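Local coordinates for extracellular solute-binding protein, family 1 (Trichodesmium erythraeum IMS101, PDB 6G7N) that binds ferric iron and probably delivers it to an ABC transporter as the solute-binding component of an iron-uptake system, at residues I3-R9 and P51-T57; G70-I75 and G237-A242; W95-S99 and L252-V256. All blocks are in the same frame, centred on the assembly; numbering follows the deposited sequence.

In the fold
The chain starts with strand 2-7. A helix, strand 28-33 and a second helix follow before strand 54-58 returns beside the first strand and closes contact 1. Contacts 2 and 3 open only after that. Segment 70-75 waits for 237-242, and 95-99 waits for 252-256, so the two long closures cross rather than nest. All three contacts reach one mixed sheet. Contact 1 joins two parallel strands. Contact 2 adds a short strand to 231-239, the antiparallel neighbour of 54-58. Contact 3 sets helix 245-255 against strand 96-108. Leu-252 is shared ground: it touches Val-54 of contact 1 and Val-238 of contact 2.

Contact 1 (I3-R9 and P51-T57); sequences INLYSSR and PADVFMT
Ala-52 CB sits over the centre of the Tyr-6 ring, 3.5 Å from the centroid, in a CH-pi contact. Beside it, Tyr-6 OH meets Pro-51 CG and CD and bonds to Glu-46. On the other face of the sheet, Leu-5 CD1 packs on Val-54 CG1 (3.7 Å) and on Met-56 CG. With its CG anti to the backbone N (chi1 173°) and chi2 at 57°, Leu-5 puts CD1 against both. Helix 245-255 covers Val-54 and Met-56. Strands 3-7 and 54-57 are parallel neighbours. Strand 28-33 pairs parallel with strand 2-7 on its other side, and helices 15-25 and 36-46 make the connections, as in the alpha/beta fold of the solute-binding proteins. Tyr-6 N gives to Val-54 O at 2.8 Å, and Met-56 N gives to Tyr-6 O at 2.9 Å. Asn-4 O is gripped by two donors, Asp-53 N and Val-54 N. Asp-53 answers through OD2, whose anti lone pair takes Asn-4 N at 2.8 Å.

The solvent side is at exposed Pro-51. There Asn-4 ND2 reaches Pro-51 O at 2.9 Å, but from above the carbonyl plane. At the C-terminal end the strands run into the ligand pocket. Thr-57 OG1 donates to Ser-8 OG (2.7 Å), and Ser-8 lies against bound D-glutamic acid. Ser-7 OG accepts from Arg-9 N, an ST turn, while the Arg-9 side chain leads away to Ser-234.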
loop_
_atom_site.group_PDB
_atom_site.type_symbol
_atom_site.label_atom_id
_atom_site.label_comp_id
_atom_site.label_asym_id
_atom_site.label_seq_id
_atom_site.Cartn_x
_atom_site.Cartn_y
_atom_site.Cartn_z
ATOM N N ILE A 3 -7.598 16.925 18.037
ATOM C CA ILE A 3 -6.558 15.921 17.902
ATOM C C ILE A 3 -5.495 16.407 16.917
ATOM O O ILE A 3 -5.804 17.131 15.968
ATOM C CB ILE A 3 -7.105 14.561 17.463
ATOM C CG1 ILE A 3 -7.830 14.658 16.115
ATOM C CG2 ILE A 3 -8.026 14.013 18.533
ATOM C CD1 ILE A 3 -8.091 13.313 15.506
ATOM N N ASN A 4 -4.268 15.954 17.123
ATOM C CA ASN A 4 -3.159 16.248 16.232
ATOM C C ASN A 4 -2.858 15.020 15.384
ATOM O O ASN A 4 -2.368 14.008 15.900
ATOM C CB ASN A 4 -1.952 16.678 17.053
ATOM C CG ASN A 4 -2.235 17.914 17.869
ATOM O OD1 ASN A 4 -2.734 18.897 17.338
ATOM N ND2 ASN A 4 -1.943 17.856 19.164
ATOM N N LEU A 5 -3.170 15.148 14.093
ATOM C CA LEU A 5 -2.969 14.090 13.101
ATOM C C LEU A 5 -1.666 14.329 12.361
ATOM O O LEU A 5 -1.549 15.319 11.631
ATOM C CB LEU A 5 -4.136 14.125 12.129
ATOM C CG LEU A 5 -4.046 13.197 10.914
ATOM C CD1 LEU A 5 -3.865 11.723 11.269
ATOM C CD2 LEU A 5 -5.236 13.384 9.969
ATOM N N TYR A 6 -0.691 13.441 12.574
ATOM C CA TYR A 6 0.593 13.463 11.831
ATOM C C TYR A 6 0.432 12.445 10.700
ATOM O O TYR A 6 0.320 11.250 10.940
ATOM C CB TYR A 6 1.746 13.044 12.729
ATOM C CG TYR A 6 2.308 14.092 13.670
ATOM C CD1 TYR A 6 1.490 14.948 14.397
ATOM C CD2 TYR A 6 3.677 14.151 13.891
ATOM C CE1 TYR A 6 2.030 15.871 15.287
ATOM C CE2 TYR A 6 4.225 15.041 14.790
ATOM C CZ TYR A 6 3.409 15.908 15.488
ATOM O OH TYR A 6 3.976 16.785 16.393
ATOM N N SER A 7 0.376 12.916 9.457
ATOM C CA SER A 7 0.068 12.035 8.326
ATOM C C SER A 7 0.917 12.338 7.107
ATOM O O SER A 7 1.130 13.499 6.751
ATOM C CB SER A 7 -1.396 12.159 7.928
ATOM O OG SER A 7 -1.682 11.313 6.830
ATOM N N SER A 8 1.350 11.266 6.445
ATOM C CA SER A 8 1.935 11.361 5.101
ATOM C C SER A 8 0.939 11.070 3.963
ATOM O O SER A 8 1.309 11.053 2.786
ATOM C CB SER A 8 3.135 10.414 5.002
ATOM O OG SER A 8 2.728 9.059 5.067
ATOM N N ARG A 9 -0.311 10.796 4.336
ATOM C CA ARG A 9 -1.342 10.189 3.457
ATOM C C ARG A 9 -2.527 11.127 3.194
ATOM O O ARG A 9 -3.525 10.734 2.578
ATOM C CB ARG A 9 -1.775 8.844 4.116
ATOM C CG ARG A 9 -2.939 8.024 3.507
ATOM C CD ARG A 9 -2.826 7.695 2.026
ATOM N NE ARG A 9 -3.977 6.926 1.558
ATOM C CZ ARG A 9 -5.170 7.458 1.321
ATOM N NH1 ARG A 9 -5.381 8.754 1.452
ATOM N NH2 ARG A 9 -6.172 6.666 0.938
ATOM N N PRO A 51 3.160 16.342 20.670
ATOM C CA PRO A 51 1.705 16.551 20.673
ATOM C C PRO A 51 0.938 15.550 19.799
ATOM O O PRO A 51 -0.281 15.580 19.805
ATOM C CB PRO A 51 1.530 17.965 20.102
ATOM C CG PRO A 51 2.784 18.228 19.339
ATOM C CD PRO A 51 3.880 17.366 19.884
ATOM N N ALA A 52 1.626 14.689 19.058
ATOM C CA ALA A 52 0.932 13.817 18.114
ATOM C C ALA A 52 -0.064 12.897 18.819
ATOM O O ALA A 52 0.243 12.254 19.824
ATOM C CB ALA A 52 1.934 12.998 17.309
ATOM N N ASP A 53 -1.266 12.813 18.246
ATOM C CA ASP A 53 -2.321 11.906 18.724
ATOM C C ASP A 53 -2.493 10.685 17.829
ATOM O O ASP A 53 -2.675 9.567 18.310
ATOM C CB ASP A 53 -3.667 12.628 18.795
ATOM C CG ASP A 53 -3.747 13.615 19.942
ATOM O OD1 ASP A 53 -3.582 13.163 21.108
ATOM O OD2 ASP A 53 -4.023 14.815 19.686
ATOM N N VAL A 54 -2.528 10.924 16.521
ATOM C CA VAL A 54 -2.711 9.862 15.507
ATOM C C VAL A 54 -1.587 9.984 14.498
ATOM O O VAL A 54 -1.242 11.100 14.076
ATOM C CB VAL A 54 -4.069 10.007 14.796
ATOM C CG1 VAL A 54 -4.218 8.986 13.677
ATOM C CG2 VAL A 54 -5.207 9.883 15.785
ATOM N N PHE A 55 -1.024 8.846 14.107
ATOM C CA PHE A 55 -0.006 8.764 13.035
ATOM C C PHE A 55 -0.640 7.947 11.903
ATOM O O PHE A 55 -1.138 6.852 12.136
ATOM C CB PHE A 55 1.275 8.085 13.550
ATOM C CG PHE A 55 2.245 7.737 12.458
ATOM C CD1 PHE A 55 2.863 8.733 11.714
ATOM C CD2 PHE A 55 2.499 6.405 12.110
ATOM C CE1 PHE A 55 3.717 8.429 10.686
ATOM C CE2 PHE A 55 3.395 6.111 11.099
ATOM C CZ PHE A 55 3.999 7.121 10.390
ATOM N N MET A 56 -0.578 8.493 10.686
ATOM C CA MET A 56 -1.036 7.781 9.491
ATOM C C MET A 56 0.007 7.809 8.394
ATOM O O MET A 56 0.690 8.826 8.176
ATOM C CB MET A 56 -2.337 8.357 8.942
ATOM C CG MET A 56 -3.501 8.171 9.874
ATOM S SD MET A 56 -5.100 8.640 9.238
ATOM C CE MET A 56 -5.449 7.223 8.223
ATOM N N THR A 57 0.107 6.700 7.663
ATOM C CA THR A 57 1.055 6.591 6.558
ATOM C C THR A 57 0.606 5.489 5.635
ATOM O O THR A 57 -0.468 4.924 5.805
ATOM C CB THR A 57 2.497 6.421 7.082
ATOM O OG1 THR A 57 3.443 6.652 6.034
ATOM C CG2 THR A 57 2.746 5.025 7.669
#

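Contact 2 (G70-I75 and G237-A242); sequences GILQPI and GVVKNA
Gln-73 makes two hydrogen bonds to the opposite segment. Gln-73 N gives to Val-238 O at 2.9 Å. Gln-73 NE2 gives to Val-239 O at 2.9 Å, a straight bond (172° at the hydrogen) with the acceptor in the amide plane. CG lies between the backbone N and the carbonyl carbon (chi1 61°), and the chain then runs extended to reach that oxygen. Val-239 O also takes Ala-242 N, from the opposite face of its plane. This second bond belongs to a type I turn from Val-239 to Ala-242, so the glutamine holds the turn as well as the strand.

Two further bonds come from Lys-240. Lys-240 N donates to Ile-71 O at 2.8 Å, from well above the carbonyl plane. Lys-240 NZ reaches Gly-70 O at 2.8 Å after a bend at chi3. Gly-70 ends helix 60-68 in a Schellman motif, and the lysine therefore ties that helix end to the turn. The short, weakly bonded strand 72-73 lies antiparallel along the end of strand 231-239, with Leu-72 and Val-239 as a non-hydrogen-bonded pair.

Two waters complete the polar contacts. One donates to Gln-73 O and accepts from Val-238 N, where the strands are too far apart for a direct bond. The other accepts from Gln-73 NE2 and donates to Ala-242 O.

The one apolar side-chain pair is Ile-75 with Val-238. Ile-75 CG1 meets Val-238 CG2 at 3.7 Å, the two side chains crossing at about a right angle. Both also touch helix 245-255.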
loop_
_atom_site.group_PDB
_atom_site.type_symbol
_atom_site.label_atom_id
_atom_site.label_comp_id
_atom_site.label_asym_id
_atom_site.label_seq_id
_atom_site.Cartn_x
_atom_site.Cartn_y
_atom_site.Cartn_z
ATOM N N GLY A 70 8.674 2.511 18.760
ATOM C CA GLY A 70 8.033 2.691 20.049
ATOM C C GLY A 70 7.099 3.864 20.083
ATOM O O GLY A 70 6.770 4.333 21.164
ATOM N N ILE A 71 6.634 4.350 18.923
ATOM C CA ILE A 71 5.812 5.559 18.916
ATOM C C ILE A 71 4.304 5.304 18.942
ATOM O O ILE A 71 3.531 6.279 18.883
ATOM C CB ILE A 71 6.158 6.511 17.760
ATOM C CG1 ILE A 71 5.829 5.903 16.392
ATOM C CG2 ILE A 71 7.630 6.928 17.868
ATOM C CD1 ILE A 71 5.681 6.939 15.298
ATOM N N LEU A 72 3.879 4.038 19.029
ATOM C CA LEU A 72 2.456 3.695 19.014
ATOM C C LEU A 72 2.032 3.032 20.317
ATOM O O LEU A 72 2.843 2.469 21.022
ATOM C CB LEU A 72 2.159 2.761 17.839
ATOM C CG LEU A 72 2.497 3.310 16.445
ATOM C CD1 LEU A 72 2.316 2.250 15.364
ATOM C CD2 LEU A 72 1.712 4.543 16.107
ATOM N N GLN A 73 0.744 3.104 20.637
ATOM C CA GLN A 73 0.173 2.374 21.760
ATOM C C GLN A 73 -0.980 1.495 21.293
ATOM O O GLN A 73 -1.698 1.852 20.364
ATOM C CB GLN A 73 -0.295 3.302 22.886
ATOM C CG GLN A 73 -1.386 4.297 22.501
ATOM C CD GLN A 73 -1.912 5.071 23.704
ATOM O OE1 GLN A 73 -2.471 4.492 24.628
ATOM N NE2 GLN A 73 -1.733 6.394 23.684
ATOM N N PRO A 74 -1.158 0.348 21.958
ATOM C CA PRO A 74 -2.203 -0.585 21.489
ATOM C C PRO A 74 -3.605 -0.121 21.838
ATOM O O PRO A 74 -3.830 0.407 22.921
ATOM C CB PRO A 74 -1.859 -1.883 22.217
ATOM C CG PRO A 74 -1.185 -1.423 23.477
ATOM C CD PRO A 74 -0.373 -0.228 23.057
ATOM N N ILE A 75 -4.552 -0.358 20.941
ATOM C CA ILE A 75 -5.935 0.021 21.095
ATOM C C ILE A 75 -6.839 -1.177 20.906
ATOM O O ILE A 75 -6.741 -1.851 19.886
ATOM C CB ILE A 75 -6.295 1.120 20.053
ATOM C CG1 ILE A 75 -5.428 2.359 20.205
ATOM C CG2 ILE A 75 -7.790 1.461 20.131
ATOM C CD1 ILE A 75 -5.550 3.070 21.504
ATOM N N GLY A 237 -2.327 4.575 13.565
ATOM C CA GLY A 237 -2.489 4.162 14.948
ATOM C C GLY A 237 -2.469 5.360 15.883
ATOM O O GLY A 237 -2.219 6.498 15.464
ATOM N N VAL A 238 -2.784 5.073 17.147
ATOM C CA VAL A 238 -2.727 6.083 18.226
ATOM C C VAL A 238 -1.295 6.161 18.725
ATOM O O VAL A 238 -0.646 5.142 19.025
ATOM C CB VAL A 238 -3.722 5.740 19.327
ATOM C CG1 VAL A 238 -3.642 6.743 20.466
ATOM C CG2 VAL A 238 -5.136 5.718 18.758
ATOM N N VAL A 239 -0.809 7.394 18.833
ATOM C CA VAL A 239 0.573 7.643 19.260
ATOM C C VAL A 239 0.760 7.388 20.759
ATOM O O VAL A 239 -0.149 7.670 21.563
ATOM C CB VAL A 239 0.989 9.060 18.820
ATOM C CG1 VAL A 239 2.363 9.457 19.335
ATOM C CG2 VAL A 239 0.933 9.177 17.300
ATOM N N LYS A 240 1.948 6.904 21.136
ATOM C CA LYS A 240 2.263 6.495 22.501
ATOM C C LYS A 240 1.914 7.547 23.523
ATOM O O LYS A 240 1.282 7.228 24.544
ATOM C CB LYS A 240 3.730 6.118 22.600
ATOM C CG LYS A 240 4.151 5.699 24.006
ATOM C CD LYS A 240 5.503 5.033 24.046
ATOM C CE LYS A 240 5.407 3.544 23.793
ATOM N NZ LYS A 240 6.757 2.934 23.617
ATOM N N ASN A 241 2.277 8.791 23.274
ATOM C CA ASN A 241 1.987 9.762 24.351
ATOM C C ASN A 241 0.844 10.689 24.023
ATOM O O ASN A 241 0.776 11.776 24.554
ATOM C CB ASN A 241 3.243 10.512 24.802
ATOM C CG ASN A 241 4.352 9.574 25.244
ATOM O OD1 ASN A 241 5.357 9.390 24.521
ATOM N ND2 ASN A 241 4.174 8.945 26.404
ATOM N N ALA A 242 -0.105 10.218 23.218
ATOM C CA ALA A 242 -1.182 11.045 22.737
ATOM C C ALA A 242 -1.781 11.908 23.844
ATOM O O ALA A 242 -2.246 11.376 24.856
ATOM C CB ALA A 242 -2.270 10.176 22.160
HETATM O O HOH W 1 -2.811 2.337 17.798
HETATM O O HOH W 2 -2.230 8.471 25.768
#

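Contact 3 (W95-S99 and L252-V256)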
loop_
_atom_site.group_PDB
_atom_site.type_symbol
_atom_site.label_atom_id
_atom_site.label_comp_id
_atom_site.label_asym_id
_atom_site.label_seq_id
_atom_site.Cartn_x
_atom_site.Cartn_y
_atom_site.Cartn_z
ATOM N N TRP A 95 -1.605 -0.704 15.085
ATOM C CA TRP A 95 -1.964 0.052 13.908
ATOM C C TRP A 95 -2.989 -0.763 13.132
ATOM O O TRP A 95 -3.155 -1.962 13.348
ATOM C CB TRP A 95 -0.731 0.423 13.041
ATOM C CG TRP A 95 0.211 -0.700 12.780
ATOM C CD1 TRP A 95 1.390 -0.906 13.453
ATOM C CD2 TRP A 95 0.093 -1.774 11.833
ATOM N NE1 TRP A 95 2.010 -2.047 12.991
ATOM C CE2 TRP A 95 1.218 -2.603 12.017
ATOM C CE3 TRP A 95 -0.886 -2.143 10.875
ATOM C CZ2 TRP A 95 1.395 -3.769 11.293
ATOM C CZ3 TRP A 95 -0.707 -3.302 10.177
ATOM C CH2 TRP A 95 0.416 -4.102 10.372
ATOM N N PHE A 96 -3.626 -0.067 12.204
ATOM C CA PHE A 96 -4.835 -0.563 11.532
ATOM C C PHE A 96 -4.864 -0.034 10.115
ATOM O O PHE A 96 -4.579 1.136 9.881
ATOM C CB PHE A 96 -6.089 -0.034 12.277
ATOM C CG PHE A 96 -6.134 -0.418 13.734
ATOM C CD1 PHE A 96 -5.458 0.361 14.686
ATOM C CD2 PHE A 96 -6.751 -1.586 14.166
ATOM C CE1 PHE A 96 -5.423 -0.011 16.017
ATOM C CE2 PHE A 96 -6.695 -1.959 15.507
ATOM C CZ PHE A 96 -6.033 -1.173 16.409
ATOM N N GLY A 97 -5.298 -0.879 9.173
ATOM C CA GLY A 97 -5.557 -0.410 7.823
ATOM C C GLY A 97 -6.919 0.242 7.660
ATOM O O GLY A 97 -7.895 -0.255 8.178
ATOM N N PHE A 98 -6.926 1.324 6.871
ATOM C CA PHE A 98 -8.151 2.055 6.566
ATOM C C PHE A 98 -8.482 2.120 5.083
ATOM O O PHE A 98 -9.643 2.324 4.740
ATOM C CB PHE A 98 -8.141 3.446 7.184
ATOM C CG PHE A 98 -8.069 3.391 8.696
ATOM C CD1 PHE A 98 -9.187 3.091 9.449
ATOM C CD2 PHE A 98 -6.883 3.591 9.366
ATOM C CE1 PHE A 98 -9.109 2.986 10.827
ATOM C CE2 PHE A 98 -6.791 3.459 10.744
ATOM C CZ PHE A 98 -7.908 3.172 11.474
ATOM N N SER A 99 -7.499 1.915 4.195
ATOM C CA SER A 99 -7.775 1.634 2.776
ATOM C C SER A 99 -6.749 0.606 2.318
ATOM O O SER A 99 -5.729 0.403 2.979
ATOM C CB SER A 99 -7.837 2.881 1.885
ATOM O OG SER A 99 -6.591 3.505 1.764
ATOM N N LEU A 252 -10.058 7.110 14.786
ATOM C CA LEU A 252 -9.890 5.820 14.105
ATOM C C LEU A 252 -11.219 5.117 13.888
ATOM O O LEU A 252 -11.477 4.548 12.816
ATOM C CB LEU A 252 -8.927 4.915 14.866
ATOM C CG LEU A 252 -7.497 5.434 15.077
ATOM C CD1 LEU A 252 -6.655 4.303 15.610
ATOM C CD2 LEU A 252 -6.900 6.028 13.783
ATOM N N GLU A 253 -12.081 5.145 14.900
ATOM C CA GLU A 253 -13.389 4.501 14.757
ATOM C C GLU A 253 -14.219 5.192 13.679
ATOM O O GLU A 253 -14.910 4.530 12.901
ATOM C CB GLU A 253 -14.110 4.462 16.081
ATOM C CG GLU A 253 -13.466 3.500 17.054
ATOM C CD GLU A 253 -14.122 3.417 18.426
ATOM O OE1 GLU A 253 -14.814 4.368 18.837
ATOM O OE2 GLU A 253 -13.873 2.410 19.136
ATOM N N TYR A 254 -14.176 6.524 13.621
ATOM C CA TYR A 254 -14.882 7.237 12.569
ATOM C C TYR A 254 -14.421 6.803 11.178
ATOM O O TYR A 254 -15.235 6.669 10.257
ATOM C CB TYR A 254 -14.705 8.748 12.785
ATOM C CG TYR A 254 -15.117 9.532 11.577
ATOM C CD1 TYR A 254 -16.450 9.685 11.216
ATOM C CD2 TYR A 254 -14.146 10.045 10.706
ATOM C CE1 TYR A 254 -16.791 10.356 10.039
ATOM C CE2 TYR A 254 -14.481 10.687 9.555
ATOM C CZ TYR A 254 -15.789 10.835 9.212
ATOM O OH TYR A 254 -16.102 11.429 8.002
ATOM N N LEU A 255 -13.120 6.541 11.021
ATOM C CA LEU A 255 -12.588 6.160 9.716
ATOM C C LEU A 255 -13.145 4.867 9.151
ATOM O O LEU A 255 -13.059 4.669 7.929
ATOM C CB LEU A 255 -11.066 6.097 9.736
ATOM C CG LEU A 255 -10.330 7.436 9.876
ATOM C CD1 LEU A 255 -8.836 7.152 9.960
ATOM C CD2 LEU A 255 -10.624 8.366 8.732
ATOM N N VAL A 256 -13.694 3.981 9.994
ATOM C CA VAL A 256 -14.296 2.752 9.480
ATOM C C VAL A 256 -15.774 2.895 9.159
ATOM O O VAL A 256 -16.384 1.940 8.673
ATOM C CB VAL A 256 -14.025 1.513 10.348
ATOM C CG1 VAL A 256 -12.526 1.324 10.544
ATOM C CG2 VAL A 256 -14.738 1.560 11.687
#
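The Phe-98 ring carries Leu-255 CD1 over the centre of one face, a CH-pi contact 4.0 Å from the centroid and 7° off the ring normal. Val-256 CG1 comes to the ring edge, close to its plane, 3.8 Å from Phe-98 CE1. Leu-252 CD2 meets Phe-98 CZ at 3.8 Å, and the two side chains cross at about a right angle. Leu-252 CD1 lies 4.2 Å from Phe-96 CD1, obliquely to that ring.

This is helix-on-sheet packing in the alpha/beta fold of a solute-binding protein. The last turn of helix 245-255 lies against the start of strand 96-108. At this point the strand has a classic beta bulge, with Phe-98 and Ser-99 both facing Ser-234. Phe-98 is the main wedge and is buried. Its CG lies anti to the carbonyl carbon (chi1 -62°), and the ring meets the helix where Leu-252, Leu-255 and Val-256 converge.

Side chains meet through carbon alone, and the one polar atom of 252-256 close to the Phe-98 ring is Leu-252 O. Polar ties run through a neighbour: Gln-261 NE2 bonds to both Phe-98 O and Leu-255 O and so bridges strand and helix end. Phe-264 of helix 258-266 also touches Phe-98. Leu-255 packs most closely through its CB, which approaches Phe-98 CD1 to 3.6 Å, while the backbone oxygen Leu-252 O comes within 3.5 Å of Phe-98 CE1.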